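Local atomic coordinates of periplasmic binding protein (Mycobacterium smegmatis, PDB entry 4MDY), a protein that probably binds an iron-containing solute and delivers it to an ABC transporter. Residues A79-D84 / V89-A94; N85-E90 / A105-D110. One frame throughout, in Å; residues are numbered along the deposited sequence.

Interaction 1: residues A79-D84 / V89-A94; sequences AVLNLD and VEEIAA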
loop_
_atom_site.group_PDB
_atom_site.type_symbol
_atom_site.label_atom_id
_atom_site.label_comp_id
_atom_site.label_asym_id
_atom_site.label_seq_id
_atom_site.Cartn_x
_atom_site.Cartn_y
_atom_site.Cartn_z
ATOM N N ALA A 79 -0.325 11.626 -17.481
ATOM C CA ALA A 79 -0.245 12.833 -16.676
ATOM C C ALA A 79 -0.035 12.438 -15.213
ATOM O O ALA A 79 -0.541 11.399 -14.755
ATOM C CB ALA A 79 -1.509 13.665 -16.832
ATOM N N VAL A 80 0.730 13.255 -14.494
ATOM C CA VAL A 80 0.983 13.033 -13.073
ATOM C C VAL A 80 0.280 14.086 -12.232
ATOM O O VAL A 80 0.547 15.273 -12.356
ATOM C CB VAL A 80 2.487 13.052 -12.741
ATOM C CG1 VAL A 80 2.705 12.785 -11.253
ATOM C CG2 VAL A 80 3.230 12.032 -13.594
ATOM N N LEU A 81 -0.615 13.631 -11.365
ATOM C CA LEU A 81 -1.361 14.502 -10.482
ATOM C C LEU A 81 -0.770 14.384 -9.096
ATOM O O LEU A 81 0.080 13.536 -8.844
ATOM C CB LEU A 81 -2.827 14.061 -10.435
ATOM C CG LEU A 81 -3.505 13.782 -11.773
ATOM C CD1 LEU A 81 -4.896 13.189 -11.559
ATOM C CD2 LEU A 81 -3.577 15.062 -12.591
ATOM N N ASN A 82 -1.239 15.221 -8.184
ATOM C CA ASN A 82 -0.917 15.056 -6.768
ATOM C C ASN A 82 -2.028 15.642 -5.916
ATOM O O ASN A 82 -2.872 16.376 -6.422
ATOM C CB ASN A 82 0.435 15.692 -6.428
ATOM C CG ASN A 82 0.431 17.195 -6.580
ATOM O OD1 ASN A 82 -0.318 17.894 -5.903
ATOM N ND2 ASN A 82 1.279 17.703 -7.459
ATOM N N LEU A 83 -2.012 15.315 -4.630
ATOM C CA LEU A 83 -3.082 15.703 -3.708
ATOM C C LEU A 83 -2.670 16.825 -2.756
ATOM O O LEU A 83 -3.303 17.015 -1.726
ATOM C CB LEU A 83 -3.539 14.476 -2.900
ATOM C CG LEU A 83 -4.118 13.295 -3.683
ATOM C CD1 LEU A 83 -4.610 12.205 -2.738
ATOM C CD2 LEU A 83 -5.246 13.753 -4.589
ATOM N N ASP A 84 -1.633 17.584 -3.116
ATOM C CA ASP A 84 -1.145 18.696 -2.281
ATOM C C ASP A 84 -2.252 19.685 -1.899
ATOM O O ASP A 84 -2.285 20.175 -0.771
ATOM C CB ASP A 84 -0.004 19.449 -2.982
ATOM C CG ASP A 84 1.265 18.618 -3.111
ATOM O OD1 ASP A 84 1.245 17.415 -2.769
ATOM O OD2 ASP A 84 2.291 19.176 -3.560
ATOM N N VAL A 89 -9.780 18.614 -9.167
ATOM C CA VAL A 89 -10.983 18.363 -9.959
ATOM C C VAL A 89 -10.877 18.973 -11.358
ATOM O O VAL A 89 -11.222 18.314 -12.345
ATOM C CB VAL A 89 -12.253 18.864 -9.233
ATOM C CG1 VAL A 89 -13.478 18.779 -10.141
ATOM C CG2 VAL A 89 -12.478 18.051 -7.963
ATOM N N GLU A 90 -10.382 20.211 -11.439
ATOM C CA GLU A 90 -10.271 20.913 -12.723
ATOM C C GLU A 90 -9.281 20.221 -13.656
ATOM O O GLU A 90 -9.540 20.109 -14.854
ATOM C CB GLU A 90 -9.863 22.384 -12.530
ATOM C CG GLU A 90 -10.851 23.238 -11.738
ATOM C CD GLU A 90 -12.143 23.559 -12.483
ATOM O OE1 GLU A 90 -12.319 23.127 -13.648
ATOM O OE2 GLU A 90 -12.995 24.258 -11.890
ATOM N N GLU A 91 -8.155 19.755 -13.112
ATOM C CA GLU A 91 -7.178 19.012 -13.913
ATOM C C GLU A 91 -7.797 17.732 -14.464
ATOM O O GLU A 91 -7.629 17.393 -15.632
ATOM C CB GLU A 91 -5.939 18.653 -13.091
ATOM C CG GLU A 91 -5.171 19.855 -12.551
ATOM C CD GLU A 91 -3.705 19.563 -12.238
ATOM O OE1 GLU A 91 -3.107 18.669 -12.879
ATOM O OE2 GLU A 91 -3.141 20.252 -11.355
ATOM N N ILE A 92 -8.518 17.019 -13.609
ATOM C CA ILE A 92 -9.137 15.762 -14.012
ATOM C C ILE A 92 -10.172 15.999 -15.131
ATOM O O ILE A 92 -10.151 15.313 -16.149
ATOM C CB ILE A 92 -9.719 15.016 -12.789
ATOM C CG1 ILE A 92 -8.568 14.554 -11.888
ATOM C CG2 ILE A 92 -10.555 13.820 -13.238
ATOM C CD1 ILE A 92 -8.961 14.188 -10.478
ATOM N N ALA A 93 -11.045 16.989 -14.961
ATOM C CA ALA A 93 -12.009 17.347 -16.011
ATOM C C ALA A 93 -11.325 17.596 -17.364
ATOM O O ALA A 93 -11.799 17.134 -18.409
ATOM C CB ALA A 93 -12.823 18.560 -15.586
ATOM N N ALA A 94 -10.198 18.300 -17.341
ATOM C CA ALA A 94 -9.445 18.597 -18.567
ATOM C C ALA A 94 -8.865 17.344 -19.232
ATOM O O ALA A 94 -8.609 17.345 -20.428
ATOM C CB ALA A 94 -8.340 19.604 -18.277
HETATM O O HOH W 1 -2.220 17.737 -9.737
#

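Interaction 2: residues N85-E90 / A105-D110; sequences NGIPVE and AGLDAD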
loop_
_atom_site.group_PDB
_atom_site.type_symbol
_atom_site.label_atom_id
_atom_site.label_comp_id
_atom_site.label_asym_id
_atom_site.label_seq_id
_atom_site.Cartn_x
_atom_site.Cartn_y
_atom_site.Cartn_z
ATOM N N ASN A 85 -3.148 19.976 -2.839
ATOM C CA ASN A 85 -4.299 20.840 -2.572
ATOM C C ASN A 85 -5.603 20.093 -2.768
ATOM O O ASN A 85 -6.543 20.616 -3.362
ATOM C CB ASN A 85 -4.261 22.069 -3.483
ATOM C CG ASN A 85 -3.012 22.897 -3.286
ATOM O OD1 ASN A 85 -2.403 23.358 -4.250
ATOM N ND2 ASN A 85 -2.620 23.089 -2.031
ATOM N N GLY A 86 -5.657 18.869 -2.256
ATOM C CA GLY A 86 -6.827 18.013 -2.434
ATOM C C GLY A 86 -6.910 17.452 -3.842
ATOM O O GLY A 86 -6.000 17.636 -4.659
ATOM N N ILE A 87 -8.013 16.771 -4.135
ATOM C CA ILE A 87 -8.184 16.138 -5.434
ATOM C C ILE A 87 -8.319 17.249 -6.473
ATOM O O ILE A 87 -9.178 18.121 -6.326
ATOM C CB ILE A 87 -9.416 15.215 -5.454
ATOM C CG1 ILE A 87 -9.212 14.057 -4.468
ATOM C CG2 ILE A 87 -9.661 14.676 -6.856
ATOM C CD1 ILE A 87 -10.498 13.392 -4.030
ATOM N N PRO A 88 -7.447 17.244 -7.502
ATOM C CA PRO A 88 -7.469 18.316 -8.499
ATOM C C PRO A 88 -8.597 18.118 -9.510
ATOM O O PRO A 88 -8.392 17.539 -10.577
ATOM C CB PRO A 88 -6.087 18.207 -9.155
ATOM C CG PRO A 88 -5.735 16.764 -9.039
ATOM C CD PRO A 88 -6.370 16.270 -7.766
ATOM N N VAL A 89 -9.780 18.614 -9.167
ATOM C CA VAL A 89 -10.983 18.363 -9.959
ATOM C C VAL A 89 -10.877 18.973 -11.358
ATOM O O VAL A 89 -11.222 18.314 -12.345
ATOM C CB VAL A 89 -12.253 18.864 -9.233
ATOM C CG1 VAL A 89 -13.478 18.779 -10.141
ATOM C CG2 VAL A 89 -12.478 18.051 -7.963
ATOM N N GLU A 90 -10.382 20.211 -11.439
ATOM C CA GLU A 90 -10.271 20.913 -12.723
ATOM C C GLU A 90 -9.281 20.221 -13.656
ATOM O O GLU A 90 -9.540 20.109 -14.854
ATOM C CB GLU A 90 -9.863 22.384 -12.530
ATOM C CG GLU A 90 -10.851 23.238 -11.738
ATOM C CD GLU A 90 -12.143 23.559 -12.483
ATOM O OE1 GLU A 90 -12.319 23.127 -13.648
ATOM O OE2 GLU A 90 -12.995 24.258 -11.890
ATOM N N ALA A 105 -8.060 8.380 -1.959
ATOM C CA ALA A 105 -7.860 9.771 -2.360
ATOM C C ALA A 105 -8.419 10.804 -1.359
ATOM O O ALA A 105 -8.360 12.009 -1.619
ATOM C CB ALA A 105 -8.492 9.980 -3.729
ATOM N N GLY A 106 -8.948 10.343 -0.225
ATOM C CA GLY A 106 -9.575 11.232 0.754
ATOM C C GLY A 106 -10.901 11.804 0.278
ATOM O O GLY A 106 -11.318 12.877 0.705
ATOM N N LEU A 107 -11.580 11.063 -0.587
ATOM C CA LEU A 107 -12.817 11.520 -1.196
ATOM C C LEU A 107 -13.911 11.740 -0.152
ATOM O O LEU A 107 -14.126 10.887 0.708
ATOM C CB LEU A 107 -13.277 10.488 -2.226
ATOM C CG LEU A 107 -14.306 10.901 -3.267
ATOM C CD1 LEU A 107 -13.757 12.012 -4.152
ATOM C CD2 LEU A 107 -14.696 9.689 -4.098
ATOM N N ASP A 108 -14.584 12.889 -0.216
ATOM C CA ASP A 108 -15.832 13.090 0.539
ATOM C C ASP A 108 -17.036 13.182 -0.412
ATOM O O ASP A 108 -16.875 13.138 -1.631
ATOM C CB ASP A 108 -15.743 14.298 1.496
ATOM C CG ASP A 108 -15.382 15.594 0.801
ATOM O OD1 ASP A 108 -15.817 15.823 -0.344
ATOM O OD2 ASP A 108 -14.664 16.402 1.421
ATOM N N ALA A 109 -18.238 13.273 0.150
ATOM C CA ALA A 109 -19.472 13.264 -0.642
ATOM C C ALA A 109 -19.542 14.407 -1.645
ATOM O O ALA A 109 -20.005 14.228 -2.770
ATOM C CB ALA A 109 -20.686 13.308 0.273
ATOM N N ASP A 110 -19.093 15.584 -1.225
ATOM C CA ASP A 110 -19.089 16.762 -2.092
ATOM C C ASP A 110 -18.188 16.526 -3.303
ATOM O O ASP A 110 -18.614 16.691 -4.441
ATOM C CB ASP A 110 -18.613 17.991 -1.309
ATOM C CG ASP A 110 -18.551 19.248 -2.163
ATOM O OD1 ASP A 110 -19.531 19.527 -2.891
ATOM O OD2 ASP A 110 -17.520 19.958 -2.101
#

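Interaction 1: residues A79-D84 / V89-A94
Leu81, on strand 79-81, sends its two methyls to two successive residues of helix 89-94. The apolar part is carried by CD1, 3.9 Å from Ile92 CG1; the two side chains cross at about a right angle. Ile92 meets it with CG1, which its first torsion sets anti to the carbonyl carbon (chi1 -67°). Val34 of strand 33-35 touches both residues, so the pair belongs to the layer between helix and sheet.

The second methyl meets a charged group. Leu81 CD2 is 3.6 Å from Glu91 OE1, the two side chains running past each other in opposite directions. The other carboxylate oxygen, Glu91 OE2, takes a weak bond of 3.1 Å from a water, and that water in turn accepts from Asn82 N at 3.1 Å.

From Asn82 the chain turns on itself: Asn82 OD1 accepts from Asp84 N, 3.1 Å away, in an Asx turn. This turn lies in the connection from strand 79-81 to helix 89-94. Direct contact between strand and helix is thus van der Waals packing, with polar linkage confined to one water at the exposed margin.

Interaction 2: residues N85-E90 / A105-D110
Ala105 O is pressed by two carbons of one side chain: Ile87 CD1 lies 3.5 Å away and Ile87 CG1 3.6 Å. These are van der Waals approaches to a carbonyl oxygen, and the rest of the contact is carbon against carbon. Ile87 CD1 also sits 4.0 Å from Ala105 CB and 3.5 Å from Leu107 CD1, so a single methyl fits against both residues flanking Gly106. Its reach comes from an extended longer branch, with chi2 at 159°. Leu107 has CG anti to its backbone N (chi1 -163°); although its CB does not head for Ile87, CD1 swings back to meet it, and the two side chains meet at a slant.

Both segments are connections of the alpha/beta lobe, each leading into a helix: 85-90 follows strand 79-81 and enters helix 89-94, while 105-110 follows strand 99-102 and enters helix 109-116. Pro88 is the N-cap residue of the first helix and the centre of an inverse gamma turn, which bends the chain directly after Ile87. On the other side Asp108 is the N-cap, its side chain capping a backbone N of helix 109-116 and its OD1 bonding to Thr111 OG1. Thr111 is touched by Ile87 too, whereas Leu107 also packs on Tyr112 and Leu115. Leu107 O, for its part, accepts from Gln124 NE2.

In the fold
Interactions 1 and 2 lie in the same lobe, their centres about 10 Å apart, and share Val89 and Glu90 at the start of helix 89-94. Interaction 1 packs that helix against a strand; interaction 2 joins the loop entering it to the loop entering helix 109-116. They touch, for example, where Ile92 CD1 lies 3.7 Å from Ile87 CG2, so the apolar layer runs on from one to the other. Both are mainly buried and dispersive, but a water and the carboxylate of Glu91 edge 79-84 / 89-94, while between segments 85-90 and 105-110 the one polar atom at the contact, a backbone carbonyl oxygen, is touched by carbons alone.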